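Local coordinates for PilO protein (Pseudomonas aeruginosa, PDB 5UVR) that forms, with PilN, the foundation of the inner-membrane complex needed to assemble a functional type IV pilus, and so supports adhesion and twitching motility, at residues Ser54-Leu59 against Val63-Phe68. Sequence-based numbering, arbitrary orientation.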
ATOM      1  N   SER A  54       9.925  -0.723  -1.819  1.00 23.93           N
ATOM      2  CA  SER A  54      10.820   0.352  -2.243  1.00 27.28           C
ATOM      3  C   SER A  54      10.193   1.188  -3.345  1.00 24.36           C
ATOM      4  O   SER A  54      10.369   2.408  -3.385  1.00 25.94           O
ATOM      5  CB  SER A  54      12.151  -0.225  -2.717  1.00 29.66           C
ATOM      6  OG  SER A  54      12.874  -0.696  -1.603  1.00 31.26           O
ATOM      7  N   GLY A  55       9.473   0.548  -4.260  1.00 25.36           N
ATOM      8  CA  GLY A  55       8.816   1.299  -5.316  1.00 26.97           C
ATOM      9  C   GLY A  55       7.802   2.278  -4.766  1.00 24.76           C
ATOM     10  O   GLY A  55       7.765   3.444  -5.165  1.00 26.36           O
ATOM     11  N   VAL A  56       6.963   1.821  -3.838  1.00 23.20           N
ATOM     12  CA  VAL A  56       5.974   2.720  -3.252  1.00 21.23           C
ATOM     13  C   VAL A  56       6.678   3.831  -2.491  1.00 24.74           C
ATOM     14  O   VAL A  56       6.301   5.005  -2.582  1.00 25.91           O
ATOM     15  CB  VAL A  56       5.005   1.938  -2.349  1.00 23.25           C
ATOM     16  CG1 VAL A  56       4.080   2.889  -1.593  1.00 23.31           C
ATOM     17  CG2 VAL A  56       4.194   0.950  -3.187  1.00 24.82           C
ATOM     18  N   SER A  57       7.747   3.482  -1.778  1.00 23.28           N
ATOM     19  CA  SER A  57       8.485   4.447  -0.975  1.00 25.25           C
ATOM     20  C   SER A  57       9.149   5.522  -1.824  1.00 26.08           C
ATOM     21  O   SER A  57       9.441   6.605  -1.311  1.00 24.79           O
ATOM     22  CB  SER A  57       9.546   3.716  -0.137  1.00 24.97           C
ATOM     23  OG  SER A  57       8.967   2.751   0.737  1.00 24.78           O
ATOM     24  N   SER A  58       9.415   5.238  -3.097  1.00 26.33           N
ATOM     25  CA  SER A  58      10.116   6.151  -3.985  1.00 27.23           C
ATOM     26  C   SER A  58       9.178   7.019  -4.815  1.00 29.09           C
ATOM     27  O   SER A  58       9.657   7.830  -5.613  1.00 31.26           O
ATOM     28  CB  SER A  58      11.040   5.353  -4.910  1.00 31.77           C
ATOM     29  OG  SER A  58      11.918   4.564  -4.131  1.00 30.67           O
ATOM     30  N   LEU A  59       7.870   6.870  -4.655  1.00 28.25           N
ATOM     31  CA  LEU A  59       6.939   7.712  -5.394  1.00 30.12           C
ATOM     32  C   LEU A  59       7.104   9.170  -4.971  1.00 30.26           C
ATOM     33  O   LEU A  59       7.355   9.456  -3.792  1.00 29.84           O
ATOM     34  CB  LEU A  59       5.497   7.253  -5.155  1.00 28.62           C
ATOM     35  CG  LEU A  59       5.132   5.864  -5.687  1.00 30.15           C
ATOM     36  CD1 LEU A  59       3.781   5.440  -5.143  1.00 28.98           C
ATOM     37  CD2 LEU A  59       5.147   5.853  -7.206  1.00 31.76           C
ATOM     38  N   VAL A  63       3.501   9.147   1.078  1.00 23.73           N
ATOM     39  CA  VAL A  63       2.782   7.918   1.376  1.00 22.72           C
ATOM     40  C   VAL A  63       3.288   7.427   2.713  1.00 22.71           C
ATOM     41  O   VAL A  63       4.504   7.301   2.903  1.00 25.38           O
ATOM     42  CB  VAL A  63       3.012   6.839   0.304  1.00 23.44           C
ATOM     43  CG1 VAL A  63       2.159   5.609   0.622  1.00 23.40           C
ATOM     44  CG2 VAL A  63       2.738   7.373  -1.086  1.00 27.26           C
ATOM     45  N   THR A  64       2.386   7.165   3.644  1.00 22.32           N
ATOM     46  CA  THR A  64       2.785   6.509   4.878  1.00 24.71           C
ATOM     47  C   THR A  64       2.316   5.059   4.845  1.00 25.19           C
ATOM     48  O   THR A  64       1.330   4.720   4.176  1.00 23.89           O
ATOM     49  CB  THR A  64       2.246   7.226   6.122  1.00 24.99           C
ATOM     50  OG1 THR A  64       0.816   7.207   6.115  1.00 25.45           O
ATOM     51  CG2 THR A  64       2.733   8.669   6.168  1.00 25.50           C
ATOM     52  N   LEU A  65       3.063   4.191   5.524  1.00 24.20           N
ATOM     53  CA  LEU A  65       2.788   2.758   5.532  1.00 25.05           C
ATOM     54  C   LEU A  65       2.570   2.288   6.963  1.00 27.63           C
ATOM     55  O   LEU A  65       3.248   2.749   7.886  1.00 28.79           O
ATOM     56  CB  LEU A  65       3.937   1.965   4.881  1.00 25.32           C
ATOM     57  CG  LEU A  65       4.420   2.424   3.499  1.00 24.56           C
ATOM     58  CD1 LEU A  65       5.612   1.577   3.041  1.00 24.62           C
ATOM     59  CD2 LEU A  65       3.304   2.336   2.454  1.00 25.15           C
ATOM     60  N   HIS A  66       1.624   1.366   7.149  1.00 27.21           N
ATOM     61  CA  HIS A  66       1.174   0.980   8.480  1.00 28.68           C
ATOM     62  C   HIS A  66       0.817  -0.496   8.499  1.00 29.36           C
ATOM     63  O   HIS A  66       0.582  -1.108   7.459  1.00 28.55           O
ATOM     64  CB  HIS A  66      -0.046   1.789   8.909  1.00 25.67           C
ATOM     65  CG  HIS A  66       0.086   3.247   8.616  1.00 28.27           C
ATOM     66  ND1 HIS A  66       0.501   4.156   9.566  1.00 31.20           N
ATOM     67  CD2 HIS A  66      -0.079   3.947   7.469  1.00 26.06           C
ATOM     68  CE1 HIS A  66       0.557   5.358   9.023  1.00 28.56           C
ATOM     69  NE2 HIS A  66       0.218   5.259   7.750  1.00 27.08           N
ATOM     70  N   ASP A  67       0.765  -1.053   9.710  1.00 30.63           N
ATOM     71  CA  ASP A  67       0.188  -2.382   9.946  1.00 31.32           C
ATOM     72  C   ASP A  67       0.835  -3.452   9.075  1.00 33.02           C
ATOM     73  O   ASP A  67       0.155  -4.304   8.494  1.00 33.00           O
ATOM     74  CB  ASP A  67      -1.323  -2.357   9.729  1.00 32.65           C
ATOM     75  CG  ASP A  67      -2.021  -1.418  10.665  1.00 36.28           C
ATOM     76  OD1 ASP A  67      -1.529  -1.222  11.796  1.00 41.19           O
ATOM     77  OD2 ASP A  67      -3.059  -0.856  10.266  1.00 41.40           O
ATOM     78  N   PHE A  68       2.159  -3.408   8.984  1.00 33.92           N
ATOM     79  CA  PHE A  68       2.893  -4.343   8.141  1.00 34.50           C
ATOM     80  C   PHE A  68       2.807  -5.749   8.725  1.00 39.16           C
ATOM     81  O   PHE A  68       3.096  -5.966   9.905  1.00 42.20           O
ATOM     82  CB  PHE A  68       4.348  -3.889   8.020  1.00 36.49           C
ATOM     83  CG  PHE A  68       5.154  -4.626   6.990  1.00 41.70           C
ATOM     84  CD1 PHE A  68       5.570  -5.929   7.208  1.00 44.98           C
ATOM     85  CD2 PHE A  68       5.539  -3.994   5.822  1.00 45.10           C
ATOM     86  CE1 PHE A  68       6.334  -6.608   6.267  1.00 44.48           C
ATOM     87  CE2 PHE A  68       6.301  -4.659   4.880  1.00 44.16           C
ATOM     88  CZ  PHE A  68       6.698  -5.971   5.104  1.00 49.32           C
TER
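One methyl of V56, CG1, does most of the touching here: it lies 4.0 Å from V63 CG1 and 4.2 Å from L65 CD2, so a single branch meets both V63 and L65. V56 and V63 approach at about a right angle, methyl against methyl, whereas L65 comes in at a slant. In V56 the touching branch stands anti to the backbone N (chi1 173°), and V63 presents its own CG1 from the equivalent position, likewise anti to its backbone N. S57 adds an edge to the patch, with its OG 4.2 Å from L65 CD1; the polar partner of that hydroxyl is V53 O, one turn back in the helix, and against the leucine methyl it makes simple van der Waals contact. The two segments lie at either end of the connection from helix 46-57 to strand 66-72, with three residues between them, in the modified ferredoxin fold of the PilO core, where helices pack on an antiparallel sheet. Further contacts tie both segments to the rest of that fold: L65 touches I85 and A87, V63 touches A87 and T89, and L59 reaches L4 and D7 of helix 4-10. Within 54-59, S58 OG donates to S54 O over 2.8 Å, at a C=O...donor angle of 150° and tilted 30° from the carbonyl plane, while S58 N bonds to G55 O. Just before the strand, T64 OG1 hydrogen-bonds H66 NE2 (2.6 Å), lying at the edge of the ring and in its plane, and also hydrogen-bonds Y90 OH; H66 pairs through its backbone with L86 of strand 81-86.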